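Local atomic coordinates of GTPase-activating protein BEM3 (Saccharomyces cerevisiae S288C, PDB entry 6FSF), a protein that acts as a GTPase-activating protein for CDC42 and, less efficiently, RHO1, and binds phosphatidylinositol 3-phosphate, this piece comprising its tandem PX and PH domains. Residues 27-32 / 173-178; 83-88 / 98-103; 105-110 / 119-124; 188-193 / 235-240. One frame throughout, in Å; residues are numbered along the deposited sequence.

Contact 1. Residues 27-32 / 173-178; sequences LYRDNE and LFDKNQ
R29, at the end of strand 19-29 of the PX domain, lays its guanidinium group against the aliphatic part of K176 in the turn that follows strand 170-174 of the PH domain. The closely packed part is small. CG of K176 sits 3.4 Å above one guanidinium face, displaced toward its rim, with R29 NE 3.7 Å from K176 CG, and the two side chains run roughly at right angles. CB of R29 already points toward the PH turn, and a bend at chi2 (-131°) helps bring the guanidinium against K176. The charged ends meet more loosely, without a directed bond. D175 OD2 stands 4.0 Å from R29 NH2, but well out of the guanidinium plane, with the planes of the two groups 48° apart, so that no N-H points at the oxygen. On the outer side K176, an exposed residue, bends at chi3 and chi4, and its NZ comes to 4.4 Å from R29 NH1. The turn itself is closed by a backbone bond from D175 N to Q178 O of 2.9 Å. With an alanine at R29, CG of K176 would probably lose the flat group it rests on, and D175 this nearby positive charge. Attraction to D175 and repulsion from K176 are likely to offset each other in part, which implies a surface contact between domains made by packing of a methylene on a guanidinium face and undirected electrostatics.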
loop_
_atom_site.group_PDB
_atom_site.type_symbol
_atom_site.label_atom_id
_atom_site.label_comp_id
_atom_site.label_asym_id
_atom_site.label_seq_id
_atom_site.Cartn_x
_atom_site.Cartn_y
_atom_site.Cartn_z
ATOM N N LEU A 27 1.955 2.730 -2.133
ATOM C CA LEU A 27 2.325 3.338 -3.406
ATOM C C LEU A 27 1.181 4.151 -3.996
ATOM O O LEU A 27 1.185 4.450 -5.194
ATOM C CB LEU A 27 2.774 2.267 -4.402
ATOM C CG LEU A 27 3.943 1.387 -3.969
ATOM C CD1 LEU A 27 4.238 0.354 -5.042
ATOM C CD2 LEU A 27 5.169 2.236 -3.680
ATOM N N TYR A 28 0.202 4.518 -3.175
ATOM C CA TYR A 28 -0.971 5.237 -3.649
ATOM C C TYR A 28 -0.639 6.702 -3.907
ATOM O O TYR A 28 0.045 7.351 -3.113
ATOM C CB TYR A 28 -2.103 5.128 -2.626
ATOM C CG TYR A 28 -3.384 5.824 -3.028
ATOM C CD1 TYR A 28 -3.703 7.080 -2.527
ATOM C CD2 TYR A 28 -4.281 5.219 -3.901
ATOM C CE1 TYR A 28 -4.875 7.719 -2.888
ATOM C CE2 TYR A 28 -5.457 5.850 -4.269
ATOM C CZ TYR A 28 -5.749 7.098 -3.760
ATOM O OH TYR A 28 -6.918 7.727 -4.126
ATOM N N ARG A 29 -1.131 7.220 -5.027
ATOM C CA ARG A 29 -0.980 8.625 -5.386
ATOM C C ARG A 29 -2.220 9.385 -4.926
ATOM O O ARG A 29 -3.333 9.100 -5.384
ATOM C CB ARG A 29 -0.772 8.790 -6.892
ATOM C CG ARG A 29 0.507 8.156 -7.418
ATOM C CD ARG A 29 1.277 9.134 -8.295
ATOM N NE ARG A 29 2.317 8.476 -9.084
ATOM C CZ ARG A 29 3.616 8.520 -8.807
ATOM N NH1 ARG A 29 4.054 9.197 -7.754
ATOM N NH2 ARG A 29 4.481 7.886 -9.589
ATOM N N ASP A 30 -2.024 10.348 -4.026
ATOM C CA ASP A 30 -3.127 11.056 -3.390
ATOM C C ASP A 30 -3.526 12.270 -4.234
ATOM O O ASP A 30 -3.249 12.328 -5.435
ATOM C CB ASP A 30 -2.742 11.432 -1.953
ATOM C CG ASP A 30 -1.435 12.212 -1.874
ATOM O OD1 ASP A 30 -0.940 12.675 -2.922
ATOM O OD2 ASP A 30 -0.905 12.367 -0.752
ATOM N N ASN A 31 -4.182 13.254 -3.608
ATOM C CA ASN A 31 -4.659 14.427 -4.335
ATOM C C ASN A 31 -3.505 15.246 -4.905
ATOM O O ASN A 31 -3.633 15.832 -5.988
ATOM C CB ASN A 31 -5.528 15.284 -3.410
ATOM C CG ASN A 31 -6.337 16.334 -4.159
ATOM O OD1 ASN A 31 -6.336 16.388 -5.388
ATOM N ND2 ASN A 31 -7.049 17.169 -3.407
ATOM N N GLU A 32 -2.374 15.294 -4.202
ATOM C CA GLU A 32 -1.188 16.008 -4.659
ATOM C C GLU A 32 -0.226 15.120 -5.443
ATOM O O GLU A 32 0.900 15.545 -5.723
ATOM C CB GLU A 32 -0.460 16.640 -3.468
ATOM C CG GLU A 32 -1.174 17.842 -2.855
ATOM C CD GLU A 32 -0.630 19.169 -3.355
ATOM O OE1 GLU A 32 -0.297 19.270 -4.554
ATOM O OE2 GLU A 32 -0.524 20.111 -2.540
ATOM N N LEU A 173 0.691 0.668 -18.979
ATOM C CA LEU A 173 1.351 1.200 -17.796
ATOM C C LEU A 173 1.408 2.719 -17.876
ATOM O O LEU A 173 1.744 3.284 -18.921
ATOM C CB LEU A 173 2.764 0.627 -17.640
ATOM C CG LEU A 173 2.865 -0.901 -17.607
ATOM C CD1 LEU A 173 4.295 -1.356 -17.355
ATOM C CD2 LEU A 173 1.927 -1.486 -16.566
ATOM N N PHE A 174 1.085 3.374 -16.762
ATOM C CA PHE A 174 1.025 4.826 -16.683
ATOM C C PHE A 174 1.973 5.330 -15.604
ATOM O O PHE A 174 2.091 4.723 -14.534
ATOM C CB PHE A 174 -0.398 5.315 -16.380
ATOM C CG PHE A 174 -1.432 4.840 -17.364
ATOM C CD1 PHE A 174 -1.833 5.648 -18.415
ATOM C CD2 PHE A 174 -2.002 3.583 -17.237
ATOM C CE1 PHE A 174 -2.783 5.213 -19.320
ATOM C CE2 PHE A 174 -2.950 3.141 -18.141
ATOM C CZ PHE A 174 -3.341 3.956 -19.185
ATOM N N ASP A 175 2.644 6.441 -15.894
ATOM C CA ASP A 175 3.458 7.168 -14.918
ATOM C C ASP A 175 2.764 8.501 -14.659
ATOM O O ASP A 175 2.834 9.415 -15.487
ATOM C CB ASP A 175 4.883 7.375 -15.419
ATOM C CG ASP A 175 5.630 8.451 -14.643
ATOM O OD1 ASP A 175 6.531 9.088 -15.230
ATOM O OD2 ASP A 175 5.315 8.667 -13.453
ATOM N N LYS A 176 2.095 8.600 -13.509
ATOM C CA LYS A 176 1.358 9.800 -13.119
ATOM C C LYS A 176 0.323 10.168 -14.184
ATOM O O LYS A 176 0.235 11.312 -14.644
ATOM C CB LYS A 176 2.318 10.959 -12.839
ATOM C CG LYS A 176 3.425 10.580 -11.860
ATOM C CD LYS A 176 4.671 11.433 -12.034
ATOM C CE LYS A 176 4.454 12.847 -11.529
ATOM N NZ LYS A 176 4.243 12.890 -10.055
ATOM N N ASN A 177 -0.464 9.161 -14.573
ATOM C CA ASN A 177 -1.488 9.290 -15.614
ATOM C C ASN A 177 -0.890 9.786 -16.934
ATOM O O ASN A 177 -1.368 10.748 -17.536
ATOM C CB ASN A 177 -2.640 10.194 -15.154
ATOM C CG ASN A 177 -3.927 9.937 -15.924
ATOM O OD1 ASN A 177 -3.908 9.399 -17.034
ATOM N ND2 ASN A 177 -5.056 10.319 -15.332
ATOM N N GLN A 178 0.170 9.113 -17.381
ATOM C CA GLN A 178 0.729 9.333 -18.713
ATOM C C GLN A 178 1.209 7.993 -19.248
ATOM O O GLN A 178 2.041 7.339 -18.612
ATOM C CB GLN A 178 1.880 10.344 -18.686
ATOM C CG GLN A 178 1.453 11.799 -18.561
ATOM C CD GLN A 178 2.638 12.740 -18.473
ATOM O OE1 GLN A 178 3.778 12.301 -18.317
ATOM N NE2 GLN A 178 2.377 14.038 -18.577
#

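Contact 2. Residues 83-88 / 98-103; sequences QLFQTL and NILNQY
L84 brings its CD1 methyl against the CD1 methyl of I99, 3.9 Å away, the two side chains crossing at about a right angle. The leucine belongs to a short 3-10 segment within the connection between helices 57-70 and 90-107, whereas I99 lies on helix 90-107 itself. I99 extends fully toward the loop: CG1 is anti to the carbonyl carbon (chi1 -56°) and CD1 continues straight out at chi2 -180°, so the end of the longer branch makes the touch. Beside this pair, F85 meets the next residue of the helix. Its CZ is 4.4 Å from CD1 of L100, and the methyl comes in at the ring edge, near the ring plane. Both approaches are purely apolar and bury little surface, a light seam between a PX-domain loop and the helix to which it leads. A polar tie from the loop segment to R96 adds to it, since the carbonyl oxygen of L84 accepts a hydrogen bond from that arginine, on the same helix. F85 also packs on I57 and R61 of helix 57-70, while L100 is buried against V23 and T26 of strand 19-29, so that the seam lies where two helices and the PX sheet converge.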
loop_
_atom_site.group_PDB
_atom_site.type_symbol
_atom_site.label_atom_id
_atom_site.label_comp_id
_atom_site.label_asym_id
_atom_site.label_seq_id
_atom_site.Cartn_x
_atom_site.Cartn_y
_atom_site.Cartn_z
ATOM N N GLN A 83 14.540 3.737 6.778
ATOM C CA GLN A 83 15.284 3.177 5.653
ATOM C C GLN A 83 14.375 2.430 4.686
ATOM O O GLN A 83 14.704 2.302 3.503
ATOM C CB GLN A 83 16.388 2.248 6.159
ATOM C CG GLN A 83 17.695 2.947 6.516
ATOM C CD GLN A 83 17.582 3.829 7.745
ATOM O OE1 GLN A 83 16.624 3.729 8.512
ATOM N NE2 GLN A 83 18.566 4.697 7.939
ATOM N N LEU A 84 13.236 1.926 5.166
ATOM C CA LEU A 84 12.272 1.270 4.293
ATOM C C LEU A 84 11.619 2.235 3.312
ATOM O O LEU A 84 10.955 1.779 2.375
ATOM C CB LEU A 84 11.196 0.575 5.130
ATOM C CG LEU A 84 11.652 -0.611 5.984
ATOM C CD1 LEU A 84 10.520 -1.118 6.864
ATOM C CD2 LEU A 84 12.182 -1.727 5.102
ATOM N N PHE A 85 11.794 3.544 3.500
ATOM C CA PHE A 85 11.198 4.560 2.643
ATOM C C PHE A 85 12.244 5.391 1.905
ATOM O O PHE A 85 11.928 6.485 1.426
ATOM C CB PHE A 85 10.293 5.483 3.464
ATOM C CG PHE A 85 9.045 4.824 3.973
ATOM C CD1 PHE A 85 7.861 4.901 3.255
ATOM C CD2 PHE A 85 9.048 4.134 5.174
ATOM C CE1 PHE A 85 6.707 4.300 3.723
ATOM C CE2 PHE A 85 7.899 3.530 5.648
ATOM C CZ PHE A 85 6.725 3.613 4.922
ATOM N N GLN A 86 13.481 4.901 1.811
ATOM C CA GLN A 86 14.568 5.676 1.218
ATOM C C GLN A 86 14.880 5.238 -0.209
ATOM O O GLN A 86 14.710 6.020 -1.147
ATOM C CB GLN A 86 15.814 5.586 2.104
ATOM C CG GLN A 86 15.697 6.394 3.395
ATOM C CD GLN A 86 16.994 6.453 4.176
ATOM O OE1 GLN A 86 18.043 6.025 3.693
ATOM N NE2 GLN A 86 16.929 6.988 5.391
ATOM N N THR A 87 15.333 4.004 -0.394
ATOM C CA THR A 87 15.582 3.449 -1.720
ATOM C C THR A 87 14.449 2.486 -2.055
ATOM O O THR A 87 14.217 1.517 -1.326
ATOM C CB THR A 87 16.939 2.740 -1.796
ATOM O OG1 THR A 87 16.865 1.480 -1.113
ATOM C CG2 THR A 87 18.020 3.592 -1.155
ATOM N N LEU A 88 13.742 2.763 -3.149
ATOM C CA LEU A 88 12.581 1.971 -3.540
ATOM C C LEU A 88 13.007 0.598 -4.055
ATOM O O LEU A 88 13.699 0.500 -5.075
ATOM C CB LEU A 88 11.770 2.703 -4.607
ATOM C CG LEU A 88 10.423 2.074 -4.979
ATOM C CD1 LEU A 88 9.459 2.183 -3.814
ATOM C CD2 LEU A 88 9.817 2.691 -6.238
ATOM N N ASN A 98 3.507 -4.674 5.793
ATOM C CA ASN A 98 3.147 -5.607 6.857
ATOM C C ASN A 98 3.343 -4.982 8.231
ATOM O O ASN A 98 2.533 -5.200 9.141
ATOM C CB ASN A 98 3.968 -6.892 6.735
ATOM C CG ASN A 98 3.717 -7.622 5.433
ATOM O OD1 ASN A 98 2.644 -7.510 4.841
ATOM N ND2 ASN A 98 4.706 -8.385 4.982
ATOM N N ILE A 99 4.416 -4.208 8.405
ATOM C CA ILE A 99 4.651 -3.549 9.686
ATOM C C ILE A 99 3.555 -2.529 9.965
ATOM O O ILE A 99 3.075 -2.403 11.099
ATOM C CB ILE A 99 6.047 -2.899 9.704
ATOM C CG1 ILE A 99 7.127 -3.938 9.398
ATOM C CG2 ILE A 99 6.304 -2.211 11.040
ATOM C CD1 ILE A 99 8.522 -3.383 9.400
ATOM N N LEU A 100 3.144 -1.781 8.938
ATOM C CA LEU A 100 2.083 -0.797 9.123
ATOM C C LEU A 100 0.760 -1.471 9.464
ATOM O O LEU A 100 -0.027 -0.940 10.256
ATOM C CB LEU A 100 1.946 0.069 7.872
ATOM C CG LEU A 100 3.002 1.161 7.691
ATOM C CD1 LEU A 100 2.966 1.710 6.276
ATOM C CD2 LEU A 100 2.794 2.276 8.705
ATOM N N ASN A 101 0.496 -2.641 8.877
ATOM C CA ASN A 101 -0.698 -3.400 9.237
ATOM C C ASN A 101 -0.672 -3.791 10.711
ATOM O O ASN A 101 -1.664 -3.619 11.429
ATOM C CB ASN A 101 -0.819 -4.640 8.352
ATOM C CG ASN A 101 -1.881 -4.488 7.284
ATOM O OD1 ASN A 101 -2.949 -3.928 7.531
ATOM N ND2 ASN A 101 -1.592 -4.983 6.087
ATOM N N GLN A 102 0.460 -4.324 11.177
ATOM C CA GLN A 102 0.605 -4.651 12.593
ATOM C C GLN A 102 0.472 -3.409 13.462
ATOM O O GLN A 102 -0.109 -3.463 14.553
ATOM C CB GLN A 102 1.956 -5.320 12.839
ATOM C CG GLN A 102 2.092 -6.677 12.194
ATOM C CD GLN A 102 0.977 -7.612 12.604
ATOM O OE1 GLN A 102 0.130 -7.977 11.791
ATOM N NE2 GLN A 102 0.970 -8.003 13.872
ATOM N N TYR A 103 1.013 -2.283 12.995
ATOM C CA TYR A 103 1.001 -1.053 13.779
ATOM C C TYR A 103 -0.422 -0.575 14.036
ATOM O O TYR A 103 -0.820 -0.345 15.184
ATOM C CB TYR A 103 1.813 0.021 13.056
ATOM C CG TYR A 103 1.792 1.382 13.716
ATOM C CD1 TYR A 103 2.701 1.703 14.714
ATOM C CD2 TYR A 103 0.878 2.354 13.325
ATOM C CE1 TYR A 103 2.694 2.949 15.313
ATOM C CE2 TYR A 103 0.862 3.602 13.919
ATOM C CZ TYR A 103 1.774 3.894 14.912
ATOM O OH TYR A 103 1.766 5.135 15.506
#

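Contact 3. Residues 105-110 / 119-124; sequences TSIFSV and LKIAQF
The phenyl ring of F108 is the flat group here, and I121 approaches it obliquely, over neither a face nor an edge: CG2 of the isoleucine lies 3.9 Å from F108 CE2 and equally far from its CZ, so one methyl lies against the CE2-CZ bond. F108 and I121 slide past each other in opposite directions. F16 adds an edge-to-face stack with the same phenyl group, and I19 and I21 of strand 19-29 also touch it. I121 serves both neighbours by dividing its branches, for CG2 is anti to its backbone N and takes the ring, while the longer branch carries CD1 to within 4.2 Å of I107 CG2. This is helix-to-helix packing within the PX domain, in which helix 115-125 folds back beside the end of helix 90-107 and both meet M67 of helix 57-70 through I107 and I121. F108 is the first residue to leave helical angles, and a type I turn from I107 to V110 redirects the chain. Within that turn the hydroxyl of S109 donates to the carbonyl oxygen of T105 over 2.6 Å, 25° from the carbonyl plane, while S109 N bonds to S106 O at 3.1 Å.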
loop_
_atom_site.group_PDB
_atom_site.type_symbol
_atom_site.label_atom_id
_atom_site.label_comp_id
_atom_site.label_asym_id
_atom_site.label_seq_id
_atom_site.Cartn_x
_atom_site.Cartn_y
_atom_site.Cartn_z
ATOM N N THR A 105 -3.314 -2.100 13.517
ATOM C CA THR A 105 -4.143 -3.080 14.210
ATOM C C THR A 105 -3.985 -2.944 15.718
ATOM O O THR A 105 -4.965 -3.037 16.466
ATOM C CB THR A 105 -3.787 -4.500 13.754
ATOM O OG1 THR A 105 -4.127 -4.658 12.369
ATOM C CG2 THR A 105 -4.540 -5.539 14.571
ATOM N N SER A 106 -2.757 -2.704 16.179
ATOM C CA SER A 106 -2.524 -2.540 17.609
ATOM C C SER A 106 -3.138 -1.242 18.124
ATOM O O SER A 106 -3.684 -1.207 19.234
ATOM C CB SER A 106 -1.022 -2.588 17.901
ATOM O OG SER A 106 -0.455 -3.813 17.469
ATOM N N ILE A 107 -3.072 -0.174 17.324
ATOM C CA ILE A 107 -3.571 1.129 17.757
ATOM C C ILE A 107 -5.055 1.046 18.100
ATOM O O ILE A 107 -5.478 1.409 19.204
ATOM C CB ILE A 107 -3.301 2.190 16.674
ATOM C CG1 ILE A 107 -1.804 2.470 16.573
ATOM C CG2 ILE A 107 -4.065 3.470 16.968
ATOM C CD1 ILE A 107 -1.186 2.972 17.863
ATOM N N PHE A 108 -5.864 0.552 17.164
ATOM C CA PHE A 108 -7.302 0.447 17.362
ATOM C C PHE A 108 -7.702 -0.752 18.216
ATOM O O PHE A 108 -8.898 -1.047 18.318
ATOM C CB PHE A 108 -8.011 0.393 16.005
ATOM C CG PHE A 108 -7.911 1.674 15.221
ATOM C CD1 PHE A 108 -6.957 1.822 14.228
ATOM C CD2 PHE A 108 -8.757 2.736 15.495
ATOM C CE1 PHE A 108 -6.856 3.007 13.511
ATOM C CE2 PHE A 108 -8.662 3.922 14.783
ATOM C CZ PHE A 108 -7.711 4.060 13.789
ATOM N N SER A 109 -6.737 -1.438 18.826
ATOM C CA SER A 109 -7.021 -2.507 19.772
ATOM C C SER A 109 -6.784 -2.102 21.219
ATOM O O SER A 109 -7.140 -2.864 22.126
ATOM C CB SER A 109 -6.174 -3.748 19.452
ATOM O OG SER A 109 -6.520 -4.275 18.184
ATOM N N VAL A 110 -6.191 -0.937 21.453
ATOM C CA VAL A 110 -6.014 -0.452 22.825
ATOM C C VAL A 110 -7.381 -0.204 23.450
ATOM O O VAL A 110 -8.241 0.439 22.815
ATOM C CB VAL A 110 -5.158 0.826 22.833
ATOM C CG1 VAL A 110 -5.079 1.401 24.238
ATOM C CG2 VAL A 110 -3.766 0.531 22.295
ATOM N N LEU A 119 -9.570 11.554 20.474
ATOM C CA LEU A 119 -10.114 12.473 19.481
ATOM C C LEU A 119 -9.129 12.695 18.340
ATOM O O LEU A 119 -9.524 12.725 17.168
ATOM C CB LEU A 119 -10.481 13.801 20.142
ATOM C CG LEU A 119 -10.849 14.949 19.199
ATOM C CD1 LEU A 119 -12.186 14.697 18.513
ATOM C CD2 LEU A 119 -10.861 16.271 19.949
ATOM N N LYS A 120 -7.843 12.847 18.666
ATOM C CA LYS A 120 -6.831 13.067 17.636
ATOM C C LYS A 120 -6.772 11.894 16.664
ATOM O O LYS A 120 -6.656 12.090 15.448
ATOM C CB LYS A 120 -5.468 13.294 18.290
ATOM C CG LYS A 120 -4.425 13.929 17.384
ATOM C CD LYS A 120 -4.670 15.421 17.221
ATOM C CE LYS A 120 -3.577 16.075 16.390
ATOM N NZ LYS A 120 -3.741 17.553 16.305
ATOM N N ILE A 121 -6.846 10.667 17.184
ATOM C CA ILE A 121 -6.860 9.489 16.320
ATOM C C ILE A 121 -8.118 9.477 15.462
ATOM O O ILE A 121 -8.072 9.149 14.269
ATOM C CB ILE A 121 -6.740 8.206 17.166
ATOM C CG1 ILE A 121 -5.449 8.219 17.987
ATOM C CG2 ILE A 121 -6.791 6.969 16.281
ATOM C CD1 ILE A 121 -5.288 7.011 18.885
ATOM N N ALA A 122 -9.262 9.834 16.052
ATOM C CA ALA A 122 -10.510 9.865 15.295
ATOM C C ALA A 122 -10.451 10.907 14.187
ATOM O O ALA A 122 -10.870 10.647 13.054
ATOM C CB ALA A 122 -11.685 10.141 16.233
ATOM N N GLN A 123 -9.931 12.097 14.499
ATOM C CA GLN A 123 -9.748 13.118 13.472
ATOM C C GLN A 123 -8.790 12.641 12.390
ATOM O O GLN A 123 -8.935 12.999 11.216
ATOM C CB GLN A 123 -9.231 14.409 14.100
ATOM C CG GLN A 123 -10.186 15.066 15.078
ATOM C CD GLN A 123 -9.550 16.233 15.808
ATOM O OE1 GLN A 123 -8.326 16.392 15.807
ATOM N NE2 GLN A 123 -10.379 17.059 16.433
ATOM N N PHE A 124 -7.800 11.833 12.771
ATOM C CA PHE A 124 -6.829 11.326 11.806
ATOM C C PHE A 124 -7.515 10.526 10.703
ATOM O O PHE A 124 -7.321 10.798 9.513
ATOM C CB PHE A 124 -5.786 10.475 12.535
ATOM C CG PHE A 124 -4.651 10.010 11.672
ATOM C CD1 PHE A 124 -3.609 10.867 11.353
ATOM C CD2 PHE A 124 -4.611 8.709 11.201
ATOM C CE1 PHE A 124 -2.557 10.439 10.566
ATOM C CE2 PHE A 124 -3.560 8.274 10.414
ATOM C CZ PHE A 124 -2.533 9.140 10.097
#

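Contact 4. Residues 188-193 / 235-240; sequences SSIELI and LWLSAF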
loop_
_atom_site.group_PDB
_atom_site.type_symbol
_atom_site.label_atom_id
_atom_site.label_comp_id
_atom_site.label_asym_id
_atom_site.label_seq_id
_atom_site.Cartn_x
_atom_site.Cartn_y
_atom_site.Cartn_z
ATOM N N SER A 188 3.995 -11.965 -26.028
ATOM C CA SER A 188 4.934 -12.044 -24.920
ATOM C C SER A 188 4.847 -13.385 -24.199
ATOM O O SER A 188 3.930 -14.182 -24.402
ATOM C CB SER A 188 4.693 -10.899 -23.928
ATOM O OG SER A 188 3.345 -10.873 -23.511
ATOM N N SER A 189 5.843 -13.618 -23.348
ATOM C CA SER A 189 5.902 -14.773 -22.466
ATOM C C SER A 189 6.055 -14.291 -21.030
ATOM O O SER A 189 6.577 -13.200 -20.778
ATOM C CB SER A 189 7.066 -15.701 -22.842
ATOM O OG SER A 189 8.309 -15.027 -22.753
ATOM N N ILE A 190 5.588 -15.106 -20.086
ATOM C CA ILE A 190 5.523 -14.724 -18.682
ATOM C C ILE A 190 6.132 -15.830 -17.833
ATOM O O ILE A 190 5.897 -17.019 -18.081
ATOM C CB ILE A 190 4.071 -14.432 -18.241
ATOM C CG1 ILE A 190 3.457 -13.314 -19.082
ATOM C CG2 ILE A 190 4.021 -14.056 -16.765
ATOM C CD1 ILE A 190 2.673 -13.796 -20.292
ATOM N N GLU A 191 6.916 -15.434 -16.832
ATOM C CA GLU A 191 7.526 -16.372 -15.899
ATOM C C GLU A 191 7.648 -15.710 -14.535
ATOM O O GLU A 191 7.920 -14.510 -14.444
ATOM C CB GLU A 191 8.907 -16.830 -16.387
ATOM C CG GLU A 191 9.898 -15.692 -16.601
ATOM C CD GLU A 191 11.270 -16.180 -17.026
ATOM O OE1 GLU A 191 11.528 -17.396 -16.910
ATOM O OE2 GLU A 191 12.088 -15.351 -17.477
ATOM N N LEU A 192 7.439 -16.497 -13.481
ATOM C CA LEU A 192 7.659 -16.004 -12.129
ATOM C C LEU A 192 9.149 -15.890 -11.840
ATOM O O LEU A 192 9.948 -16.727 -12.269
ATOM C CB LEU A 192 7.014 -16.932 -11.097
ATOM C CG LEU A 192 5.495 -16.977 -10.926
ATOM C CD1 LEU A 192 4.855 -17.861 -11.986
ATOM C CD2 LEU A 192 5.145 -17.464 -9.528
ATOM N N ILE A 193 9.518 -14.846 -11.109
ATOM C CA ILE A 193 10.859 -14.721 -10.549
ATOM C C ILE A 193 10.793 -15.209 -9.098
ATOM O O ILE A 193 10.002 -14.665 -8.317
ATOM C CB ILE A 193 11.368 -13.277 -10.616
ATOM C CG1 ILE A 193 11.587 -12.865 -12.073
ATOM C CG2 ILE A 193 12.651 -13.133 -9.808
ATOM C CD1 ILE A 193 11.315 -11.401 -12.337
ATOM N N LEU A 235 -3.157 -12.824 -8.202
ATOM C CA LEU A 235 -4.297 -12.252 -8.912
ATOM C C LEU A 235 -3.897 -11.757 -10.296
ATOM O O LEU A 235 -4.658 -11.907 -11.260
ATOM C CB LEU A 235 -4.912 -11.116 -8.094
ATOM C CG LEU A 235 -5.479 -11.462 -6.713
ATOM C CD1 LEU A 235 -6.276 -10.292 -6.152
ATOM C CD2 LEU A 235 -6.333 -12.720 -6.778
ATOM N N TRP A 236 -2.705 -11.168 -10.416
ATOM C CA TRP A 236 -2.280 -10.625 -11.703
ATOM C C TRP A 236 -1.991 -11.732 -12.708
ATOM O O TRP A 236 -2.324 -11.603 -13.892
ATOM C CB TRP A 236 -1.053 -9.732 -11.520
ATOM C CG TRP A 236 -1.393 -8.282 -11.370
ATOM C CD1 TRP A 236 -1.462 -7.567 -10.209
ATOM C CD2 TRP A 236 -1.720 -7.368 -12.423
ATOM N NE1 TRP A 236 -1.807 -6.265 -10.474
ATOM C CE2 TRP A 236 -1.972 -6.116 -11.827
ATOM C CE3 TRP A 236 -1.823 -7.488 -13.812
ATOM C CZ2 TRP A 236 -2.318 -4.992 -12.572
ATOM C CZ3 TRP A 236 -2.167 -6.371 -14.550
ATOM C CH2 TRP A 236 -2.411 -5.139 -13.929
ATOM N N LEU A 237 -1.373 -12.827 -12.258
ATOM C CA LEU A 237 -1.074 -13.928 -13.168
ATOM C C LEU A 237 -2.350 -14.560 -13.709
ATOM O O LEU A 237 -2.406 -14.959 -14.878
ATOM C CB LEU A 237 -0.212 -14.979 -12.466
ATOM C CG LEU A 237 1.181 -14.536 -12.006
ATOM C CD1 LEU A 237 1.990 -15.718 -11.502
ATOM C CD2 LEU A 237 1.920 -13.803 -13.117
ATOM N N SER A 238 -3.388 -14.661 -12.874
ATOM C CA SER A 238 -4.654 -15.214 -13.343
ATOM C C SER A 238 -5.306 -14.300 -14.373
ATOM O O SER A 238 -5.946 -14.776 -15.318
ATOM C CB SER A 238 -5.591 -15.457 -12.162
ATOM O OG SER A 238 -5.041 -16.395 -11.258
ATOM N N ALA A 239 -5.155 -12.984 -14.203
ATOM C CA ALA A 239 -5.626 -12.052 -15.221
ATOM C C ALA A 239 -4.878 -12.257 -16.530
ATOM O O ALA A 239 -5.480 -12.226 -17.610
ATOM C CB ALA A 239 -5.473 -10.614 -14.727
ATOM N N PHE A 240 -3.560 -12.464 -16.451
ATOM C CA PHE A 240 -2.807 -12.908 -17.620
ATOM C C PHE A 240 -3.265 -14.286 -18.084
ATOM O O PHE A 240 -3.242 -14.577 -19.288
ATOM C CB PHE A 240 -1.308 -12.949 -17.306
ATOM C CG PHE A 240 -0.715 -11.623 -16.938
ATOM C CD1 PHE A 240 -1.296 -10.441 -17.360
ATOM C CD2 PHE A 240 0.436 -11.562 -16.167
ATOM C CE1 PHE A 240 -0.742 -9.221 -17.022
ATOM C CE2 PHE A 240 0.994 -10.343 -15.825
ATOM C CZ PHE A 240 0.405 -9.173 -16.252
#
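Strand 188-193 and helix 235-240 run nearly antiparallel, their axes 157° apart in direction and 10.8 Å apart at closest approach, with I190 and F240 nearest in backbone at 8.6 Å between CA atoms. This is the PH-domain arrangement, in which the C-terminal helix closes one end of a strongly bent antiparallel sheet; strand 188-193 is an outer strand of that sheet, hydrogen-bonded along its inner side to strand 206-211. I190 and L192 of the strand both meet L237, and I190 also reaches F240, one turn further on. I190 points toward the helix and uses a single methyl for two partners: its CG2 is 4.2 Å from L237 CD2 and 4.4 Å from F240 CD2, reaching the ring obliquely. The carbonyl oxygen of W236 in the same helix lies above one face of this ring, offset toward the rim. L185, in the loop before the strand, packs on F240 as well. The neighbouring strand residue E191 turns away from the helix, in the alternation usual for a strand. L192 crosses L237 at a slant. With CG anti to the carbonyl carbon (chi1 -63°) and chi2 at -172°, L237 sends its two methyls to different partners, CD2 to the isoleucine and CD1 to the leucine. The closest approach is between L192 CD1 and L237 CD1, at 3.6 Å.

Contacts 2 and 3 belong to the PX domain and share helix 90-107, at points whose centres are 19 Å apart; contact 4 lies within the PH domain. Contact 1 joins the two domains, and along the chain the loop it closes encloses contacts 2 and 3, while contact 4 follows. Contact 1 touches contact 2 directly, L27 CD2 lying 4.3 Å from L88 CD1. It also reaches the same PH sheet as contact 4, with nearest atoms about 6 Å apart. Contacts 3 and 4 are the most widely separated, about 38 Å between centres and on opposite sides of the chain's centre; contact 1 lies about 28 Å from contact 3 and 23 Å from contact 4, again between centres.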